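Local coordinates for protein transport protein SEC7 (Saccharomyces cerevisiae, PDB 4OIY) that activates the small GTPase ARF1 at the trans-Golgi network by promoting guanine nucleotide exchange through its Sec7 domain, supporting vesicle formation in Golgi traffic, at residues A17-K22 and G60-E65; G125-S128 and T132-V135; I141-D146 and G181-I186. One frame throughout, in Å; residues are numbered along the deposited sequence.

Interaction 1 of 3, residues A17-K22 and G60-E65; sequences AIFNNK and GDYLGE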
# COMPACT_ATOMS: atom_id res chain seq x y z
N ALA A 17 14.64 -9.90 12.74
CA ALA A 17 14.33 -11.33 12.64
C ALA A 17 13.12 -11.69 13.50
O ALA A 17 12.25 -12.45 13.06
CB ALA A 17 15.54 -12.17 13.03
N ILE A 18 13.06 -11.13 14.71
CA ILE A 18 11.91 -11.36 15.59
C ILE A 18 10.65 -10.82 14.91
O ILE A 18 9.62 -11.49 14.90
CB ILE A 18 12.10 -10.72 16.98
CG1 ILE A 18 13.27 -11.39 17.71
CG2 ILE A 18 10.84 -10.83 17.81
CD1 ILE A 18 13.75 -10.62 18.92
N PHE A 19 10.74 -9.63 14.33
CA PHE A 19 9.58 -9.03 13.66
C PHE A 19 9.09 -9.91 12.52
O PHE A 19 7.90 -10.13 12.36
CB PHE A 19 9.90 -7.64 13.12
CG PHE A 19 8.74 -7.01 12.38
CD1 PHE A 19 8.57 -7.22 11.02
CD2 PHE A 19 7.82 -6.25 13.06
CE1 PHE A 19 7.48 -6.66 10.35
CE2 PHE A 19 6.74 -5.69 12.40
CZ PHE A 19 6.57 -5.89 11.05
N ASN A 20 10.01 -10.38 11.69
CA ASN A 20 9.64 -11.15 10.52
C ASN A 20 9.01 -12.49 10.90
O ASN A 20 8.22 -13.04 10.15
CB ASN A 20 10.84 -11.36 9.59
CG ASN A 20 11.23 -10.09 8.85
OD1 ASN A 20 10.42 -9.19 8.65
ND2 ASN A 20 12.49 -10.02 8.43
N ASN A 21 9.37 -13.00 12.08
CA ASN A 21 8.78 -14.22 12.60
C ASN A 21 7.40 -13.97 13.21
O ASN A 21 6.46 -14.74 13.00
CB ASN A 21 9.71 -14.84 13.64
CG ASN A 21 9.15 -16.11 14.24
OD1 ASN A 21 9.08 -17.16 13.58
ND2 ASN A 21 8.74 -16.04 15.51
N LYS A 22 7.28 -12.91 14.00
CA LYS A 22 6.01 -12.57 14.63
C LYS A 22 6.00 -11.09 14.96
O LYS A 22 6.50 -10.69 16.01
CB LYS A 22 5.76 -13.40 15.89
CG LYS A 22 4.38 -13.14 16.48
CD LYS A 22 3.80 -14.31 17.26
CE LYS A 22 3.46 -15.49 16.36
NZ LYS A 22 2.81 -15.19 15.06
N GLY A 60 2.73 -6.45 5.62
CA GLY A 60 1.36 -6.34 5.12
C GLY A 60 0.38 -7.09 5.99
O GLY A 60 -0.72 -6.61 6.26
N ASP A 61 0.76 -8.28 6.42
CA ASP A 61 -0.11 -9.08 7.28
C ASP A 61 -0.32 -8.40 8.63
O ASP A 61 -1.42 -8.41 9.17
CB ASP A 61 0.45 -10.50 7.43
CG ASP A 61 0.17 -11.38 6.21
OD1 ASP A 61 -0.29 -10.89 5.17
OD2 ASP A 61 0.40 -12.60 6.31
N TYR A 62 0.72 -7.77 9.16
CA TYR A 62 0.65 -7.04 10.42
C TYR A 62 -0.28 -5.83 10.30
O TYR A 62 -1.15 -5.63 11.14
CB TYR A 62 2.06 -6.62 10.83
CG TYR A 62 2.18 -5.82 12.11
CD1 TYR A 62 1.71 -6.33 13.32
CD2 TYR A 62 2.80 -4.58 12.13
CE1 TYR A 62 1.86 -5.61 14.49
CE2 TYR A 62 2.95 -3.86 13.30
CZ TYR A 62 2.46 -4.38 14.47
OH TYR A 62 2.62 -3.67 15.64
N LEU A 63 -0.11 -5.06 9.24
CA LEU A 63 -0.96 -3.90 9.01
C LEU A 63 -2.40 -4.29 8.70
O LEU A 63 -3.32 -3.49 8.93
CB LEU A 63 -0.41 -3.06 7.85
CG LEU A 63 0.95 -2.40 8.05
CD1 LEU A 63 1.34 -1.70 6.77
CD2 LEU A 63 0.95 -1.46 9.24
N GLY A 64 -2.58 -5.49 8.17
CA GLY A 64 -3.88 -5.98 7.74
C GLY A 64 -4.70 -6.67 8.81
O GLY A 64 -5.85 -7.01 8.54
N GLU A 65 -4.14 -6.90 10.00
CA GLU A 65 -4.85 -7.64 11.05
C GLU A 65 -6.18 -6.96 11.35
O GLU A 65 -6.26 -5.73 11.42
CB GLU A 65 -4.02 -7.73 12.34
CG GLU A 65 -2.69 -8.47 12.24
CD GLU A 65 -2.80 -9.98 12.12
OE1 GLU A 65 -3.90 -10.54 12.30
OE2 GLU A 65 -1.75 -10.61 11.85

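Interaction 2 of 3, residues G125-S128 and T132-V135; sequences GVFS and TAYV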
# COMPACT_ATOMS: atom_id res chain seq x y z
N GLY A 125 -9.38 18.57 -5.60
CA GLY A 125 -9.76 18.94 -6.96
C GLY A 125 -9.39 17.96 -8.06
O GLY A 125 -9.76 18.19 -9.21
N VAL A 126 -8.67 16.88 -7.76
CA VAL A 126 -8.48 15.83 -8.77
C VAL A 126 -9.80 15.09 -8.91
O VAL A 126 -10.39 15.04 -9.99
CB VAL A 126 -7.34 14.85 -8.41
CG1 VAL A 126 -7.29 13.70 -9.41
CG2 VAL A 126 -6.00 15.58 -8.39
N PHE A 127 -10.26 14.53 -7.80
CA PHE A 127 -11.55 13.86 -7.73
C PHE A 127 -12.39 14.56 -6.68
O PHE A 127 -11.88 15.00 -5.65
CB PHE A 127 -11.40 12.40 -7.32
CG PHE A 127 -10.46 11.61 -8.20
CD1 PHE A 127 -10.76 11.38 -9.54
CD2 PHE A 127 -9.29 11.07 -7.68
CE1 PHE A 127 -9.91 10.65 -10.35
CE2 PHE A 127 -8.43 10.33 -8.48
CZ PHE A 127 -8.74 10.12 -9.81
N SER A 128 -13.69 14.64 -6.93
CA SER A 128 -14.63 15.22 -5.97
C SER A 128 -14.88 14.31 -4.76
O SER A 128 -15.21 14.78 -3.67
CB SER A 128 -15.95 15.54 -6.67
OG SER A 128 -16.46 14.40 -7.33
N THR A 132 -14.29 7.64 -5.80
CA THR A 132 -13.75 7.58 -7.16
C THR A 132 -12.32 7.06 -7.16
O THR A 132 -11.99 6.17 -7.93
CB THR A 132 -13.78 8.97 -7.82
OG1 THR A 132 -15.13 9.47 -7.80
CG2 THR A 132 -13.27 8.91 -9.24
N ALA A 133 -11.49 7.60 -6.27
CA ALA A 133 -10.11 7.14 -6.15
C ALA A 133 -10.05 5.69 -5.67
O ALA A 133 -9.21 4.91 -6.13
CB ALA A 133 -9.31 8.05 -5.23
N TYR A 134 -10.95 5.33 -4.76
CA TYR A 134 -11.05 3.98 -4.23
C TYR A 134 -11.31 2.96 -5.34
O TYR A 134 -10.54 2.03 -5.52
CB TYR A 134 -12.17 3.93 -3.18
CG TYR A 134 -12.51 2.57 -2.60
CD1 TYR A 134 -11.67 1.93 -1.69
CD2 TYR A 134 -13.72 1.95 -2.90
CE1 TYR A 134 -12.01 0.71 -1.14
CE2 TYR A 134 -14.06 0.73 -2.35
CZ TYR A 134 -13.20 0.11 -1.47
OH TYR A 134 -13.55 -1.11 -0.91
N VAL A 135 -12.38 3.15 -6.11
CA VAL A 135 -12.70 2.18 -7.15
C VAL A 135 -11.68 2.17 -8.28
O VAL A 135 -11.37 1.12 -8.84
CB VAL A 135 -14.13 2.32 -7.72
CG1 VAL A 135 -15.16 2.16 -6.61
CG2 VAL A 135 -14.30 3.63 -8.48
O HOH W 1 -15.29 12.05 -7.81

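Interaction 3 of 3, residues I141-D146 and G181-I186; sequences IMLNTD and GLFNEI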
# COMPACT_ATOMS: atom_id res chain seq x y z
N ILE A 141 -5.02 -1.75 -10.22
CA ILE A 141 -4.34 -2.97 -9.78
C ILE A 141 -4.61 -4.11 -10.77
O ILE A 141 -3.71 -4.86 -11.13
CB ILE A 141 -4.78 -3.38 -8.36
CG1 ILE A 141 -4.20 -2.40 -7.33
CG2 ILE A 141 -4.34 -4.80 -8.03
CD1 ILE A 141 -4.85 -2.49 -5.97
N MET A 142 -5.86 -4.22 -11.21
CA MET A 142 -6.22 -5.27 -12.17
C MET A 142 -5.53 -5.07 -13.52
O MET A 142 -5.08 -6.02 -14.13
CB MET A 142 -7.73 -5.32 -12.38
CG MET A 142 -8.15 -6.38 -13.38
SD MET A 142 -9.92 -6.64 -13.44
CE MET A 142 -10.59 -5.10 -14.00
N LEU A 143 -5.46 -3.82 -13.97
CA LEU A 143 -4.80 -3.50 -15.22
C LEU A 143 -3.34 -3.89 -15.12
O LEU A 143 -2.78 -4.49 -16.03
CB LEU A 143 -4.92 -2.00 -15.52
CG LEU A 143 -4.14 -1.52 -16.75
CD1 LEU A 143 -4.67 -2.14 -18.03
CD2 LEU A 143 -4.15 -0.01 -16.83
N ASN A 144 -2.72 -3.55 -13.99
CA ASN A 144 -1.31 -3.83 -13.76
C ASN A 144 -1.03 -5.32 -13.86
O ASN A 144 -0.08 -5.74 -14.51
CB ASN A 144 -0.89 -3.34 -12.37
CG ASN A 144 0.60 -3.46 -12.15
OD1 ASN A 144 1.39 -2.83 -12.84
ND2 ASN A 144 0.98 -4.27 -11.17
N THR A 145 -1.88 -6.12 -13.21
CA THR A 145 -1.79 -7.57 -13.28
C THR A 145 -1.96 -8.07 -14.71
O THR A 145 -1.13 -8.84 -15.20
CB THR A 145 -2.84 -8.22 -12.36
OG1 THR A 145 -2.55 -7.90 -11.00
CG2 THR A 145 -2.84 -9.73 -12.52
N ASP A 146 -3.01 -7.63 -15.39
CA ASP A 146 -3.31 -8.16 -16.73
C ASP A 146 -2.28 -7.74 -17.77
O ASP A 146 -2.07 -8.46 -18.74
CB ASP A 146 -4.72 -7.78 -17.18
CG ASP A 146 -5.80 -8.54 -16.42
OD1 ASP A 146 -5.47 -9.37 -15.54
OD2 ASP A 146 -7.00 -8.30 -16.71
N GLY A 181 -4.11 8.32 -20.05
CA GLY A 181 -2.86 8.68 -19.39
C GLY A 181 -2.47 7.69 -18.31
O GLY A 181 -1.35 7.22 -18.27
N LEU A 182 -3.42 7.35 -17.45
CA LEU A 182 -3.14 6.39 -16.38
C LEU A 182 -2.82 5.00 -16.94
O LEU A 182 -1.91 4.33 -16.45
CB LEU A 182 -4.31 6.30 -15.40
CG LEU A 182 -4.72 7.58 -14.68
CD1 LEU A 182 -5.86 7.30 -13.71
CD2 LEU A 182 -3.53 8.20 -13.96
N PHE A 183 -3.57 4.57 -17.95
CA PHE A 183 -3.31 3.31 -18.63
C PHE A 183 -1.86 3.23 -19.09
O PHE A 183 -1.15 2.25 -18.82
CB PHE A 183 -4.25 3.17 -19.83
CG PHE A 183 -4.05 1.90 -20.61
CD1 PHE A 183 -3.08 1.83 -21.59
CD2 PHE A 183 -4.85 0.80 -20.38
CE1 PHE A 183 -2.89 0.66 -22.31
CE2 PHE A 183 -4.68 -0.37 -21.11
CZ PHE A 183 -3.70 -0.44 -22.07
N ASN A 184 -1.40 4.28 -19.75
CA ASN A 184 -0.02 4.31 -20.26
C ASN A 184 1.02 4.32 -19.14
O ASN A 184 2.07 3.70 -19.27
CB ASN A 184 0.17 5.48 -21.22
CG ASN A 184 -0.58 5.29 -22.52
OD1 ASN A 184 -0.91 4.17 -22.91
ND2 ASN A 184 -0.85 6.39 -23.22
N GLU A 185 0.73 5.01 -18.04
CA GLU A 185 1.62 5.00 -16.88
C GLU A 185 1.83 3.57 -16.38
O GLU A 185 2.96 3.16 -16.13
CB GLU A 185 1.09 5.88 -15.76
CG GLU A 185 1.17 7.37 -16.08
CD GLU A 185 0.90 8.25 -14.88
OE1 GLU A 185 1.34 7.91 -13.77
OE2 GLU A 185 0.25 9.31 -15.04
N ILE A 186 0.74 2.82 -16.26
CA ILE A 186 0.82 1.43 -15.83
C ILE A 186 1.53 0.59 -16.88
O ILE A 186 2.42 -0.19 -16.54
CB ILE A 186 -0.57 0.83 -15.54
CG1 ILE A 186 -1.21 1.52 -14.32
CG2 ILE A 186 -0.49 -0.68 -15.33
CD1 ILE A 186 -0.63 1.12 -12.99

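Interaction 1 of 3, residues A17-K22 and G60-E65
A T-shaped aromatic pair, Phe19 against Tyr62, links two helices in the N-terminal part of the Sec7 domain. Phe19 lies near the end of helix 11-21 and Tyr62 near the end of helix 56-64. The ring centroids are 5.7 Å apart and the planes stand at 85°. Phe19 supplies the edge and Tyr62 the face. The touching edge is the outer side of the phenyl ring: Phe19 CE2 and Phe19 CZ each lie 4.1 Å from Tyr62 CD2. The C-H rim of Phe19 is thus turned toward the Tyr62 face, with its closest approach near the CD2 side.

Both rings reach out by the same first torsion. In each residue CG is anti to the backbone N, with chi1 178° at Phe19 and 179° at Tyr62. This matters most for Phe19, whose CB does not point straight at the other helix although the ring end comes nearer to it.

The Sec7 domain is all-helical, with no strands, and this pair sits where several of its helices converge. Phe19 also packs on Ala26 of helix 23-32 and on Leu48 of helix 41-50. Tyr62 touches Pro23 and Ile27 of helix 23-32, Ile44 of helix 41-50, and Asn70 and Ile73 of helix 68-79. Both aromatic residues are buried.

Another edge of the Phe19 ring faces a polar atom of its own helix. Asn20 OD1 lies in the ring plane, 3.6 Å from Phe19 CD1. The same oxygen accepts a hydrogen bond from the backbone N of Asp55, ahead of helix 56-64.

Interaction 2 of 3, residues G125-S128 and T132-V135
Phe127 turns its ring onto helix 130-148 through a chi1 of -55°, which sets CG anti to its own carbonyl carbon. Thr132 answers with a chi1 of -57°. Its methyl CG2 then lies anti to the backbone N and meets the ring, while OG1 takes the branch beside the backbone N.

Thr132 CG2 comes in obliquely at one side of the ring, 3.5 Å from Phe127 CD1. Ala133 CB lies on the same side of the ring plane, 3.9 Å from Phe127 CD2. The two neighbouring helix residues thus meet the ring from one side. On the opposite side, Val126 CG1 stands over the centre of the ring face, 3.6 Å above the plane. Further out, the ring packs on Phe119 of helix 105-122 and Ile88 of helix 88-96.

The arrangement belongs to the turn that joins helix 105-122 to helix 130-148. The loop folds back so that its phenylalanine packs against the first turn of the helix it leads into. That helix carries the second conserved sequence motif of Sec7 domains, which in relatives helps to line the groove for Arf.

The polar side is bridged by water 1. It donates to Thr132 OG1 at 2.6 Å and is hydrogen-bonded to Ser128 OG at 2.7 Å. Thr132 OG1 also bonds to the carbonyl O of Ile168, which ties a later loop to the same place. Thr132 is therefore used in two ways: its methyl adds to the apolar packing of the buried ring, and its buried hydroxyl is satisfied by a water and a carbonyl.

Interaction 3 of 3, residues I141-D146 and G181-I186
Helix segments 141-146 and 181-186 run in broadly the same direction. Their axes approach to 10.1 Å and cross at a signed angle of -44°. The backbones come closest at the C-terminal end of the second segment, where Asn144 CA and Ile186 CA are 6.0 Å apart.

Leu143 fills the space between the helices. Its CG is anti to the backbone N (chi1 174°), which sends the branched end across the gap. Leu143 CD1 lies 3.6 Å from Phe183 CE2 and meets the ring obliquely. Leu143 CD2 lies 3.7 Å from Phe183 CD2, and it also sits 3.9 Å from Ile186 CB. The forked end is thus shared between the ring and the isoleucine. Replacing Leu143 by an alanine would probably open a gap here and leave the Phe183 ring and Ile186 without their common apolar partner.

Ile186 packs closely against the helix backbone. Its methyl CG2 comes to 3.6 Å from Asn144 CA and 3.8 Å from Asn144 OD1. The amide is not left to this apolar neighbour: OD1 accepts a hydrogen bond from the backbone N of Ile191, so the last residue of the chain is held here too.

The contact joins the C-terminal part of helix 130-148 to helix 176-188 within the Sec7 domain. Helix 158-164 adds Phe161, which touches both Leu143 and Phe183, while Leu158 also touches Phe183. Val89 of helix 88-96 packs on Ile186, as does Leu140, one turn before Asn144 in helix 130-148.

In the fold
Interactions 2 and 3 share helix 130-148. The first uses its N-terminal end and the second its C-terminal part. Their centres are 17 Å apart and their nearest atoms about 6 Å apart, so they do not touch. Interaction 1 lies on the opposite side of the chain's centre, with its own centre 31 Å from interaction 2 and 29 Å from interaction 3. The three follow one another along the chain without overlap. Interaction 2 lies near a metal site: the side chain of Ala133 is about 10 Å from that of Asp121, which has been seen to bind magnesium in this protein. Interactions 1 and 3 lie away from it.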